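Serine/threonine-protein kinase Tel1 (PDB 6SKY) is a PI3/PI4-family protein kinase of the ATM subfamily that probably senses DNA damage and activates checkpoint signalling by phosphorylating serine or threonine followed by glutamine. Local coordinates at residues Ser1471-Ser1479 against Leu1575-Ala1584; Ala1535-Ile1546 against His1557-Ile1565. One frame throughout, in Å; residues are numbered along the deposited sequence.

Contact 1. Residues Ser1471-Ser1479 against Leu1575-Ala1584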
ATOM      1  N   SER A1471      23.542  63.130  -6.862  1.00 68.85           N
ATOM      2  CA  SER A1471      23.915  61.779  -7.254  1.00 68.85           C
ATOM      3  C   SER A1471      25.300  61.739  -7.881  1.00 68.85           C
ATOM      4  O   SER A1471      26.015  60.744  -7.730  1.00 68.85           O
ATOM      5  CB  SER A1471      22.879  61.215  -8.219  1.00 68.85           C
ATOM      6  OG  SER A1471      21.577  61.348  -7.683  1.00 68.85           O
ATOM      7  N   PHE A1472      25.692  62.797  -8.593  1.00 63.57           N
ATOM      8  CA  PHE A1472      27.059  62.874  -9.093  1.00 63.57           C
ATOM      9  C   PHE A1472      28.040  63.107  -7.957  1.00 63.57           C
ATOM     10  O   PHE A1472      29.117  62.502  -7.924  1.00 63.57           O
ATOM     11  CB  PHE A1472      27.189  63.987 -10.130  1.00 63.57           C
ATOM     12  CG  PHE A1472      28.606  64.401 -10.391  1.00 63.57           C
ATOM     13  CD1 PHE A1472      29.392  63.701 -11.284  1.00 63.57           C
ATOM     14  CD2 PHE A1472      29.155  65.486  -9.737  1.00 63.57           C
ATOM     15  CE1 PHE A1472      30.693  64.072 -11.517  1.00 63.57           C
ATOM     16  CE2 PHE A1472      30.453  65.858  -9.966  1.00 63.57           C
ATOM     17  CZ  PHE A1472      31.224  65.151 -10.857  1.00 63.57           C
ATOM     18  N   LEU A1473      27.688  63.994  -7.030  1.00 62.31           N
ATOM     19  CA  LEU A1473      28.613  64.355  -5.969  1.00 62.31           C
ATOM     20  C   LEU A1473      28.831  63.206  -5.002  1.00 62.31           C
ATOM     21  O   LEU A1473      29.932  63.055  -4.474  1.00 62.31           O
ATOM     22  CB  LEU A1473      28.111  65.587  -5.225  1.00 62.31           C
ATOM     23  CG  LEU A1473      29.086  66.131  -4.187  1.00 62.31           C
ATOM     24  CD1 LEU A1473      30.444  66.366  -4.810  1.00 62.31           C
ATOM     25  CD2 LEU A1473      28.553  67.402  -3.608  1.00 62.31           C
ATOM     26  N   ALA A1474      27.813  62.381  -4.767  1.00 58.48           N
ATOM     27  CA  ALA A1474      27.999  61.214  -3.912  1.00 58.48           C
ATOM     28  C   ALA A1474      29.080  60.298  -4.467  1.00 58.48           C
ATOM     29  O   ALA A1474      30.030  59.938  -3.763  1.00 58.48           O
ATOM     30  CB  ALA A1474      26.681  60.460  -3.769  1.00 58.48           C
ATOM     31  N   GLY A1475      28.953  59.919  -5.737  1.00 55.93           N
ATOM     32  CA  GLY A1475      29.930  59.026  -6.330  1.00 55.93           C
ATOM     33  C   GLY A1475      31.299  59.658  -6.457  1.00 55.93           C
ATOM     34  O   GLY A1475      32.317  59.008  -6.203  1.00 55.93           O
ATOM     35  N   TYR A1476      31.349  60.932  -6.849  1.00 58.28           N
ATOM     36  CA  TYR A1476      32.638  61.602  -6.961  1.00 58.28           C
ATOM     37  C   TYR A1476      33.323  61.700  -5.609  1.00 58.28           C
ATOM     38  O   TYR A1476      34.528  61.462  -5.500  1.00 58.28           O
ATOM     39  CB  TYR A1476      32.468  62.988  -7.571  1.00 58.28           C
ATOM     40  CG  TYR A1476      33.767  63.741  -7.633  1.00 58.28           C
ATOM     41  CD1 TYR A1476      34.748  63.378  -8.534  1.00 58.28           C
ATOM     42  CD2 TYR A1476      34.020  64.796  -6.776  1.00 58.28           C
ATOM     43  CE1 TYR A1476      35.935  64.045  -8.587  1.00 58.28           C
ATOM     44  CE2 TYR A1476      35.206  65.468  -6.821  1.00 58.28           C
ATOM     45  CZ  TYR A1476      36.161  65.089  -7.730  1.00 58.28           C
ATOM     46  OH  TYR A1476      37.354  65.756  -7.788  1.00 58.28           O
ATOM     47  N   ALA A1477      32.570  62.041  -4.565  1.00 58.45           N
ATOM     48  CA  ALA A1477      33.131  62.127  -3.227  1.00 58.45           C
ATOM     49  C   ALA A1477      33.645  60.776  -2.761  1.00 58.45           C
ATOM     50  O   ALA A1477      34.747  60.676  -2.219  1.00 58.45           O
ATOM     51  CB  ALA A1477      32.076  62.659  -2.264  1.00 58.45           C
ATOM     52  N   LEU A1478      32.855  59.722  -2.959  1.00 57.92           N
ATOM     53  CA  LEU A1478      33.292  58.392  -2.553  1.00 57.92           C
ATOM     54  C   LEU A1478      34.585  58.001  -3.254  1.00 57.92           C
ATOM     55  O   LEU A1478      35.557  57.595  -2.606  1.00 57.92           O
ATOM     56  CB  LEU A1478      32.192  57.377  -2.837  1.00 57.92           C
ATOM     57  CG  LEU A1478      32.514  55.912  -2.585  1.00 57.92           C
ATOM     58  CD1 LEU A1478      33.085  55.722  -1.206  1.00 57.92           C
ATOM     59  CD2 LEU A1478      31.256  55.106  -2.744  1.00 57.92           C
ATOM     60  N   SER A1479      34.621  58.132  -4.581  1.00 60.80           N
ATOM     61  CA  SER A1479      35.810  57.736  -5.327  1.00 60.80           C
ATOM     62  C   SER A1479      37.014  58.577  -4.938  1.00 60.80           C
ATOM     63  O   SER A1479      38.123  58.054  -4.785  1.00 60.80           O
ATOM     64  CB  SER A1479      35.550  57.848  -6.825  1.00 60.80           C
ATOM     65  OG  SER A1479      34.426  57.084  -7.205  1.00 60.80           O
ATOM     66  N   LEU A1575      22.000  56.258  -5.042  1.00 69.17           N
ATOM     67  CA  LEU A1575      22.884  57.414  -5.039  1.00 69.17           C
ATOM     68  C   LEU A1575      24.102  57.179  -5.922  1.00 69.17           C
ATOM     69  O   LEU A1575      24.363  57.941  -6.857  1.00 69.17           O
ATOM     70  CB  LEU A1575      23.307  57.730  -3.606  1.00 69.17           C
ATOM     71  CG  LEU A1575      23.339  59.203  -3.221  1.00 69.17           C
ATOM     72  CD1 LEU A1575      22.029  59.863  -3.584  1.00 69.17           C
ATOM     73  CD2 LEU A1575      23.616  59.344  -1.742  1.00 69.17           C
ATOM     74  N   LEU A1576      24.853  56.122  -5.644  1.00 64.25           N
ATOM     75  CA  LEU A1576      26.058  55.824  -6.397  1.00 64.25           C
ATOM     76  C   LEU A1576      25.718  55.259  -7.771  1.00 64.25           C
ATOM     77  O   LEU A1576      24.563  54.980  -8.095  1.00 64.25           O
ATOM     78  CB  LEU A1576      26.927  54.832  -5.633  1.00 64.25           C
ATOM     79  CG  LEU A1576      27.219  55.210  -4.189  1.00 64.25           C
ATOM     80  CD1 LEU A1576      27.877  54.060  -3.485  1.00 64.25           C
ATOM     81  CD2 LEU A1576      28.102  56.425  -4.145  1.00 64.25           C
ATOM     82  N   ASN A1577      26.748  55.100  -8.585  1.00 62.50           N
ATOM     83  CA  ASN A1577      26.652  54.460  -9.884  1.00 62.50           C
ATOM     84  C   ASN A1577      27.736  53.394  -9.987  1.00 62.50           C
ATOM     85  O   ASN A1577      28.558  53.230  -9.085  1.00 62.50           O
ATOM     86  CB  ASN A1577      26.753  55.497 -11.008  1.00 62.50           C
ATOM     87  CG  ASN A1577      27.935  56.432 -10.842  1.00 62.50           C
ATOM     88  OD1 ASN A1577      28.953  56.284 -11.507  1.00 62.50           O
ATOM     89  ND2 ASN A1577      27.797  57.408  -9.959  1.00 62.50           N
ATOM     90  N   GLU A1578      27.736  52.666 -11.102  1.00 63.67           N
ATOM     91  CA  GLU A1578      28.606  51.498 -11.213  1.00 63.67           C
ATOM     92  C   GLU A1578      30.091  51.812 -11.083  1.00 63.67           C
ATOM     93  O   GLU A1578      30.778  51.073 -10.361  1.00 63.67           O
ATOM     94  CB  GLU A1578      28.330  50.760 -12.526  1.00 63.67           C
ATOM     95  CG  GLU A1578      26.922  50.210 -12.650  1.00 63.67           C
ATOM     96  CD  GLU A1578      26.849  49.029 -13.599  1.00 63.67           C
ATOM     97  OE1 GLU A1578      27.885  48.355 -13.781  1.00 63.67           O
ATOM     98  OE2 GLU A1578      25.760  48.774 -14.161  1.00 63.67           O
ATOM     99  N   PRO A1579      30.653  52.840 -11.727  1.00 60.98           N
ATOM    100  CA  PRO A1579      32.097  53.080 -11.557  1.00 60.98           C
ATOM    101  C   PRO A1579      32.497  53.461 -10.142  1.00 60.98           C
ATOM    102  O   PRO A1579      33.493  52.940  -9.628  1.00 60.98           O
ATOM    103  CB  PRO A1579      32.378  54.215 -12.546  1.00 60.98           C
ATOM    104  CG  PRO A1579      31.287  54.140 -13.528  1.00 60.98           C
ATOM    105  CD  PRO A1579      30.087  53.705 -12.774  1.00 60.98           C
ATOM    106  N   ALA A1580      31.756  54.364  -9.498  1.00 58.76           N
ATOM    107  CA  ALA A1580      32.101  54.770  -8.140  1.00 58.76           C
ATOM    108  C   ALA A1580      31.964  53.612  -7.169  1.00 58.76           C
ATOM    109  O   ALA A1580      32.825  53.405  -6.303  1.00 58.76           O
ATOM    110  CB  ALA A1580      31.218  55.932  -7.702  1.00 58.76           C
ATOM    111  N   ARG A1581      30.882  52.848  -7.297  1.00 59.58           N
ATOM    112  CA  ARG A1581      30.695  51.681  -6.452  1.00 59.58           C
ATOM    113  C   ARG A1581      31.787  50.649  -6.686  1.00 59.58           C
ATOM    114  O   ARG A1581      32.266  50.020  -5.739  1.00 59.58           O
ATOM    115  CB  ARG A1581      29.318  51.087  -6.711  1.00 59.58           C
ATOM    116  CG  ARG A1581      28.986  49.909  -5.862  1.00 59.58           C
ATOM    117  CD  ARG A1581      27.523  49.607  -5.956  1.00 59.58           C
ATOM    118  NE  ARG A1581      27.072  49.523  -7.337  1.00 59.58           N
ATOM    119  CZ  ARG A1581      26.102  50.269  -7.845  1.00 59.58           C
ATOM    120  NH1 ARG A1581      25.475  51.149  -7.081  1.00 59.58           N
ATOM    121  NH2 ARG A1581      25.751  50.125  -9.113  1.00 59.58           N
ATOM    122  N   ASP A1582      32.208  50.472  -7.942  1.00 61.65           N
ATOM    123  CA  ASP A1582      33.284  49.532  -8.236  1.00 61.65           C
ATOM    124  C   ASP A1582      34.599  49.989  -7.626  1.00 61.65           C
ATOM    125  O   ASP A1582      35.363  49.169  -7.112  1.00 61.65           O
ATOM    126  CB  ASP A1582      33.435  49.348  -9.743  1.00 61.65           C
ATOM    127  CG  ASP A1582      32.363  48.447 -10.339  1.00 61.65           C
ATOM    128  OD1 ASP A1582      31.539  47.908  -9.574  1.00 61.65           O
ATOM    129  OD2 ASP A1582      32.341  48.277 -11.576  1.00 61.65           O
ATOM    130  N   VAL A1583      34.878  51.292  -7.661  1.00 58.85           N
ATOM    131  CA  VAL A1583      36.094  51.814  -7.037  1.00 58.85           C
ATOM    132  C   VAL A1583      36.073  51.562  -5.535  1.00 58.85           C
ATOM    133  O   VAL A1583      37.045  51.066  -4.951  1.00 58.85           O
ATOM    134  CB  VAL A1583      36.257  53.311  -7.349  1.00 58.85           C
ATOM    135  CG1 VAL A1583      37.348  53.912  -6.486  1.00 58.85           C
ATOM    136  CG2 VAL A1583      36.567  53.511  -8.815  1.00 58.85           C
ATOM    137  N   ALA A1584      34.958  51.906  -4.889  1.00 58.25           N
ATOM    138  CA  ALA A1584      34.850  51.708  -3.449  1.00 58.25           C
ATOM    139  C   ALA A1584      35.004  50.242  -3.076  1.00 58.25           C
ATOM    140  O   ALA A1584      35.723  49.907  -2.129  1.00 58.25           O
ATOM    141  CB  ALA A1584      33.514  52.240  -2.948  1.00 58.25           C
TER

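Contact 2. Residues Ala1535-Ile1546 against His1557-Ile1565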
ATOM      1  N   ALA A1535      21.625  58.558   3.728  1.00 73.39           N
ATOM      2  CA  ALA A1535      22.577  57.720   3.009  1.00 73.39           C
ATOM      3  C   ALA A1535      23.783  58.526   2.557  1.00 73.39           C
ATOM      4  O   ALA A1535      24.923  58.066   2.669  1.00 73.39           O
ATOM      5  CB  ALA A1535      21.897  57.059   1.813  1.00 73.39           C
ATOM      6  N   PHE A1536      23.550  59.731   2.042  1.00 71.81           N
ATOM      7  CA  PHE A1536      24.644  60.606   1.642  1.00 71.81           C
ATOM      8  C   PHE A1536      25.534  60.936   2.830  1.00 71.81           C
ATOM      9  O   PHE A1536      26.766  60.838   2.748  1.00 71.81           O
ATOM     10  CB  PHE A1536      24.076  61.880   1.018  1.00 71.81           C
ATOM     11  CG  PHE A1536      25.112  62.773   0.415  1.00 71.81           C
ATOM     12  CD1 PHE A1536      25.468  62.638  -0.908  1.00 71.81           C
ATOM     13  CD2 PHE A1536      25.727  63.748   1.168  1.00 71.81           C
ATOM     14  CE1 PHE A1536      26.417  63.450  -1.463  1.00 71.81           C
ATOM     15  CE2 PHE A1536      26.682  64.560   0.614  1.00 71.81           C
ATOM     16  CZ  PHE A1536      27.026  64.409  -0.702  1.00 71.81           C
ATOM     17  N   ARG A1537      24.921  61.340   3.945  1.00 73.75           N
ATOM     18  CA  ARG A1537      25.693  61.659   5.141  1.00 73.75           C
ATOM     19  C   ARG A1537      26.545  60.475   5.574  1.00 73.75           C
ATOM     20  O   ARG A1537      27.744  60.620   5.831  1.00 73.75           O
ATOM     21  CB  ARG A1537      24.760  62.085   6.273  1.00 73.75           C
ATOM     22  CG  ARG A1537      24.026  63.384   6.022  1.00 73.75           C
ATOM     23  CD  ARG A1537      24.983  64.554   5.949  1.00 73.75           C
ATOM     24  NE  ARG A1537      24.272  65.825   5.877  1.00 73.75           N
ATOM     25  CZ  ARG A1537      23.769  66.456   6.933  1.00 73.75           C
ATOM     26  NH1 ARG A1537      23.892  65.929   8.143  1.00 73.75           N
ATOM     27  NH2 ARG A1537      23.136  67.612   6.779  1.00 73.75           N
ATOM     28  N   SER A1538      25.938  59.292   5.652  1.00 69.49           N
ATOM     29  CA  SER A1538      26.657  58.122   6.138  1.00 69.49           C
ATOM     30  C   SER A1538      27.783  57.733   5.193  1.00 69.49           C
ATOM     31  O   SER A1538      28.907  57.472   5.634  1.00 69.49           O
ATOM     32  CB  SER A1538      25.686  56.963   6.332  1.00 69.49           C
ATOM     33  OG  SER A1538      24.764  56.907   5.264  1.00 69.49           O
ATOM     34  N   ILE A1539      27.510  57.699   3.888  1.00 67.27           N
ATOM     35  CA  ILE A1539      28.541  57.332   2.923  1.00 67.27           C
ATOM     36  C   ILE A1539      29.722  58.285   3.022  1.00 67.27           C
ATOM     37  O   ILE A1539      30.869  57.861   3.190  1.00 67.27           O
ATOM     38  CB  ILE A1539      27.961  57.295   1.498  1.00 67.27           C
ATOM     39  CG1 ILE A1539      27.138  56.027   1.287  1.00 67.27           C
ATOM     40  CG2 ILE A1539      29.065  57.365   0.472  1.00 67.27           C
ATOM     41  CD1 ILE A1539      26.402  55.999  -0.027  1.00 67.27           C
ATOM     42  N   THR A1540      29.456  59.590   2.939  1.00 67.33           N
ATOM     43  CA  THR A1540      30.543  60.563   2.947  1.00 67.33           C
ATOM     44  C   THR A1540      31.323  60.520   4.255  1.00 67.33           C
ATOM     45  O   THR A1540      32.561  60.490   4.254  1.00 67.33           O
ATOM     46  CB  THR A1540      29.983  61.959   2.701  1.00 67.33           C
ATOM     47  OG1 THR A1540      28.900  62.197   3.606  1.00 67.33           O
ATOM     48  CG2 THR A1540      29.475  62.072   1.283  1.00 67.33           C
ATOM     49  N   GLU A1541      30.615  60.503   5.388  1.00 70.33           N
ATOM     50  CA  GLU A1541      31.295  60.538   6.675  1.00 70.33           C
ATOM     51  C   GLU A1541      32.126  59.283   6.903  1.00 70.33           C
ATOM     52  O   GLU A1541      33.280  59.367   7.337  1.00 70.33           O
ATOM     53  CB  GLU A1541      30.280  60.725   7.797  1.00 70.33           C
ATOM     54  CG  GLU A1541      30.809  60.354   9.167  1.00 70.33           C
ATOM     55  CD  GLU A1541      32.114  61.050   9.514  1.00 70.33           C
ATOM     56  OE1 GLU A1541      32.310  62.213   9.103  1.00 70.33           O
ATOM     57  OE2 GLU A1541      32.949  60.425  10.199  1.00 70.33           O
ATOM     58  N   ASN A1542      31.567  58.107   6.618  1.00 67.76           N
ATOM     59  CA  ASN A1542      32.329  56.887   6.833  1.00 67.76           C
ATOM     60  C   ASN A1542      33.503  56.794   5.871  1.00 67.76           C
ATOM     61  O   ASN A1542      34.578  56.320   6.250  1.00 67.76           O
ATOM     62  CB  ASN A1542      31.418  55.671   6.707  1.00 67.76           C
ATOM     63  CG  ASN A1542      30.344  55.640   7.772  1.00 67.76           C
ATOM     64  OD1 ASN A1542      30.617  55.360   8.933  1.00 67.76           O
ATOM     65  ND2 ASN A1542      29.114  55.925   7.380  1.00 67.76           N
ATOM     66  N   ALA A1543      33.334  57.265   4.632  1.00 66.95           N
ATOM     67  CA  ALA A1543      34.452  57.267   3.696  1.00 66.95           C
ATOM     68  C   ALA A1543      35.560  58.205   4.146  1.00 66.95           C
ATOM     69  O   ALA A1543      36.736  57.949   3.870  1.00 66.95           O
ATOM     70  CB  ALA A1543      33.971  57.654   2.301  1.00 66.95           C
ATOM     71  N   ALA A1544      35.211  59.289   4.836  1.00 69.73           N
ATOM     72  CA  ALA A1544      36.224  60.238   5.277  1.00 69.73           C
ATOM     73  C   ALA A1544      37.196  59.661   6.300  1.00 69.73           C
ATOM     74  O   ALA A1544      38.235  60.280   6.548  1.00 69.73           O
ATOM     75  CB  ALA A1544      35.551  61.480   5.854  1.00 69.73           C
ATOM     76  N   HIS A1545      36.904  58.499   6.893  1.00 72.25           N
ATOM     77  CA  HIS A1545      37.707  57.987   7.997  1.00 72.25           C
ATOM     78  C   HIS A1545      38.090  56.522   7.856  1.00 72.25           C
ATOM     79  O   HIS A1545      38.533  55.919   8.837  1.00 72.25           O
ATOM     80  CB  HIS A1545      36.971  58.185   9.324  1.00 72.25           C
ATOM     81  CG  HIS A1545      36.751  59.619   9.680  1.00 72.25           C
ATOM     82  ND1 HIS A1545      35.551  60.262   9.473  1.00 72.25           N
ATOM     83  CD2 HIS A1545      37.584  60.539  10.219  1.00 72.25           C
ATOM     84  CE1 HIS A1545      35.653  61.517   9.874  1.00 72.25           C
ATOM     85  NE2 HIS A1545      36.876  61.710  10.331  1.00 72.25           N
ATOM     86  N   ILE A1546      37.943  55.932   6.674  1.00 69.21           N
ATOM     87  CA  ILE A1546      38.264  54.523   6.489  1.00 69.21           C
ATOM     88  C   ILE A1546      39.769  54.327   6.571  1.00 69.21           C
ATOM     89  O   ILE A1546      40.535  55.295   6.580  1.00 69.21           O
ATOM     90  CB  ILE A1546      37.724  53.985   5.153  1.00 69.21           C
ATOM     91  CG1 ILE A1546      38.168  54.885   4.006  1.00 69.21           C
ATOM     92  CG2 ILE A1546      36.222  53.858   5.194  1.00 69.21           C
ATOM     93  CD1 ILE A1546      37.642  54.454   2.675  1.00 69.21           C
ATOM     94  N   HIS A1557      34.385  51.814  10.632  1.00 66.76           N
ATOM     95  CA  HIS A1557      34.018  52.692   9.528  1.00 66.76           C
ATOM     96  C   HIS A1557      33.937  51.932   8.213  1.00 66.76           C
ATOM     97  O   HIS A1557      33.041  52.185   7.400  1.00 66.76           O
ATOM     98  CB  HIS A1557      35.019  53.837   9.413  1.00 66.76           C
ATOM     99  CG  HIS A1557      34.903  54.852  10.504  1.00 66.76           C
ATOM    100  ND1 HIS A1557      33.740  55.549  10.750  1.00 66.76           N
ATOM    101  CD2 HIS A1557      35.806  55.293  11.410  1.00 66.76           C
ATOM    102  CE1 HIS A1557      33.930  56.373  11.763  1.00 66.76           C
ATOM    103  NE2 HIS A1557      35.175  56.238  12.182  1.00 66.76           N
ATOM    104  N   GLU A1558      34.858  50.996   7.993  1.00 64.94           N
ATOM    105  CA  GLU A1558      34.866  50.243   6.746  1.00 64.94           C
ATOM    106  C   GLU A1558      33.620  49.383   6.613  1.00 64.94           C
ATOM    107  O   GLU A1558      33.053  49.271   5.522  1.00 64.94           O
ATOM    108  CB  GLU A1558      36.120  49.379   6.665  1.00 64.94           C
ATOM    109  CG  GLU A1558      37.421  50.136   6.844  1.00 64.94           C
ATOM    110  CD  GLU A1558      37.743  50.428   8.295  1.00 64.94           C
ATOM    111  OE1 GLU A1558      36.824  50.387   9.135  1.00 64.94           O
ATOM    112  OE2 GLU A1558      38.918  50.702   8.600  1.00 64.94           O
ATOM    113  N   SER A1559      33.160  48.787   7.710  1.00 60.99           N
ATOM    114  CA  SER A1559      31.983  47.936   7.619  1.00 60.99           C
ATOM    115  C   SER A1559      30.710  48.753   7.470  1.00 60.99           C
ATOM    116  O   SER A1559      29.794  48.341   6.756  1.00 60.99           O
ATOM    117  CB  SER A1559      31.893  47.030   8.835  1.00 60.99           C
ATOM    118  OG  SER A1559      31.605  47.780   9.992  1.00 60.99           O
ATOM    119  N   ASN A1560      30.631  49.911   8.128  1.00 61.93           N
ATOM    120  CA  ASN A1560      29.492  50.796   7.908  1.00 61.93           C
ATOM    121  C   ASN A1560      29.450  51.280   6.468  1.00 61.93           C
ATOM    122  O   ASN A1560      28.378  51.355   5.860  1.00 61.93           O
ATOM    123  CB  ASN A1560      29.548  51.983   8.862  1.00 61.93           C
ATOM    124  CG  ASN A1560      29.410  51.573  10.306  1.00 61.93           C
ATOM    125  OD1 ASN A1560      28.723  50.606  10.625  1.00 61.93           O
ATOM    126  ND2 ASN A1560      30.066  52.308  11.193  1.00 61.93           N
ATOM    127  N   LEU A1561      30.612  51.584   5.893  1.00 59.60           N
ATOM    128  CA  LEU A1561      30.648  52.004   4.499  1.00 59.60           C
ATOM    129  C   LEU A1561      30.237  50.873   3.567  1.00 59.60           C
ATOM    130  O   LEU A1561      29.469  51.091   2.625  1.00 59.60           O
ATOM    131  CB  LEU A1561      32.039  52.513   4.145  1.00 59.60           C
ATOM    132  CG  LEU A1561      32.201  53.004   2.714  1.00 59.60           C
ATOM    133  CD1 LEU A1561      31.181  54.072   2.413  1.00 59.60           C
ATOM    134  CD2 LEU A1561      33.593  53.529   2.518  1.00 59.60           C
ATOM    135  N   LEU A1562      30.749  49.662   3.802  1.00 55.21           N
ATOM    136  CA  LEU A1562      30.361  48.523   2.978  1.00 55.21           C
ATOM    137  C   LEU A1562      28.867  48.267   3.066  1.00 55.21           C
ATOM    138  O   LEU A1562      28.210  48.025   2.050  1.00 55.21           O
ATOM    139  CB  LEU A1562      31.135  47.280   3.406  1.00 55.21           C
ATOM    140  CG  LEU A1562      30.820  45.974   2.680  1.00 55.21           C
ATOM    141  CD1 LEU A1562      31.328  46.017   1.263  1.00 55.21           C
ATOM    142  CD2 LEU A1562      31.414  44.804   3.417  1.00 55.21           C
ATOM    143  N   LEU A1563      28.311  48.326   4.272  1.00 57.55           N
ATOM    144  CA  LEU A1563      26.884  48.099   4.439  1.00 57.55           C
ATOM    145  C   LEU A1563      26.069  49.184   3.754  1.00 57.55           C
ATOM    146  O   LEU A1563      25.023  48.896   3.167  1.00 57.55           O
ATOM    147  CB  LEU A1563      26.544  48.026   5.923  1.00 57.55           C
ATOM    148  CG  LEU A1563      25.353  47.147   6.287  1.00 57.55           C
ATOM    149  CD1 LEU A1563      25.655  45.698   5.942  1.00 57.55           C
ATOM    150  CD2 LEU A1563      25.018  47.310   7.757  1.00 57.55           C
ATOM    151  N   GLU A1564      26.535  50.435   3.802  1.00 61.89           N
ATOM    152  CA  GLU A1564      25.836  51.510   3.104  1.00 61.89           C
ATOM    153  C   GLU A1564      25.864  51.305   1.600  1.00 61.89           C
ATOM    154  O   GLU A1564      24.845  51.478   0.928  1.00 61.89           O
ATOM    155  CB  GLU A1564      26.452  52.860   3.461  1.00 61.89           C
ATOM    156  CG  GLU A1564      26.115  53.368   4.849  1.00 61.89           C
ATOM    157  CD  GLU A1564      24.669  53.804   4.979  1.00 61.89           C
ATOM    158  OE1 GLU A1564      23.969  53.885   3.948  1.00 61.89           O
ATOM    159  OE2 GLU A1564      24.229  54.069   6.117  1.00 61.89           O
ATOM    160  N   ILE A1565      27.024  50.941   1.054  1.00 56.86           N
ATOM    161  CA  ILE A1565      27.136  50.702  -0.382  1.00 56.86           C
ATOM    162  C   ILE A1565      26.226  49.560  -0.810  1.00 56.86           C
ATOM    163  O   ILE A1565      25.547  49.642  -1.838  1.00 56.86           O
ATOM    164  CB  ILE A1565      28.598  50.420  -0.761  1.00 56.86           C
ATOM    165  CG1 ILE A1565      29.450  51.657  -0.535  1.00 56.86           C
ATOM    166  CG2 ILE A1565      28.690  49.975  -2.193  1.00 56.86           C
ATOM    167  CD1 ILE A1565      30.911  51.386  -0.656  1.00 56.86           C
TER

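Contact 1. Residues Ser1471-Ser1479 against Leu1575-Ala1584
Leu1575 lays its branched end against Ala1474, with CG 3.6 Å from the alanine CB and CD2 close beside it. The short methyl of Ala1474 leaves room on helix 1470-1487 for the leucine branch. The backbones also come near: Ser1471 CA and Leu1575 CA are 5.0 Å apart. Leu1576 follows and sends both methyls toward the helix. Its CD1 meets Leu1478 CD2 at 3.6 Å, the two side chains crossing at about a right angle, while CD2 rests over Gly1475, 3.9 Å from the glycine CA. Leu1478 meets it because its CG stands anti to the backbone N (chi1 175°), which carries the methyls across the interface. Asn1577 holds the N-cap position of helix 1578-1588, though its side chain makes no capping bond, and its ND2 lies on the Gly1475 side. Gly1475, with no side chain, lets the two backbones come near beside Asn1577 and Ala1580. Ala1580 then sets CB 3.4 Å from Ser1479 OG. That hydroxyl is bonded back to Gly1475 O at 3.0 Å, on the opposite face of the carbonyl from the backbone N-H of Ser1479, so its proton is used within its own helix. Val1583 borders the same serine more loosely, and Ala1584 closes the row with CB 3.7 Å from Leu1478 CD2. The axes of the short segments lie 8.8 Å apart and nearly parallel, at 26°, with small residues at the crossing. Helix 1530-1543 adjoins this interface through Phe1536 and Ala1543, helix 1557-1569 packs on Leu1576 and Ala1584 through Ile1565, helix 1429-1441 lies against Phe1472 and Tyr1476, and helix 1670-1684 against Asn1577 and Pro1579.

Contact 2. Residues Ala1535-Ile1546 against His1557-Ile1565
Ser1538 faces the carboxylate of Glu1564, OG lying 3.0 Å from OE2, although the hydroxyl bonds back to Gln1534 O. The glutamate chain bends at chi2 (-71°), folding its acid group along helix 1530-1543, and its CB packs on Ile1539 CG1 at 3.9 Å. With an alanine in place of Glu1564, the Ser1538 hydroxyl would probably lose its carboxylate neighbour and a gap would open beside Ser1538 CB. Asn1542, whose side chain crosses those of His1557 and Asn1560 at about right angles, brings OD1 to the edge of the His1557 ring, 3.6 Å from ND1, and to Asn1560 CB. Ala1543 is small enough to admit Leu1561 CD2, at 4.1 Å from its CB. Past the helix, His1545 sets its CB over one face of the His1557 ring, a CH-pi contact 3.9 Å from the centroid, and Ile1546 CG2 meets Leu1561 CD2 at 3.8 Å. Leu1561 thus fills the middle, polar side chains bordering it. In this helical hairpin, roughly antiparallel at 145° as in alpha solenoids, no hydrogen bond or salt bridge crosses between the segments, and cohesion probably comes mainly from the apolar contacts round Leu1561.

Contacts 1 and 2 lie side by side, their centres about 12 Å apart, on four helices, in chain order 1470-1487, 1530-1543, 1557-1569 and 1578-1588, with helix 1502-1521 intervening between the first two. Contact 2 joins the two middle ones, close in sequence and running roughly antiparallel, whereas contact 1 brings together the outer pair across nearly a hundred residues. Both share one packed interior: Phe1536 CE1 touches Ala1474 CA at 3.7 Å, and Ile1565 CD1 reaches Ala1584 CB at 3.6 Å, so each helix of contact 2 leans on one of contact 1. This suits the alpha-solenoid architecture of Tel1, in a region far from the nucleotide and magnesium site of the kinase domain.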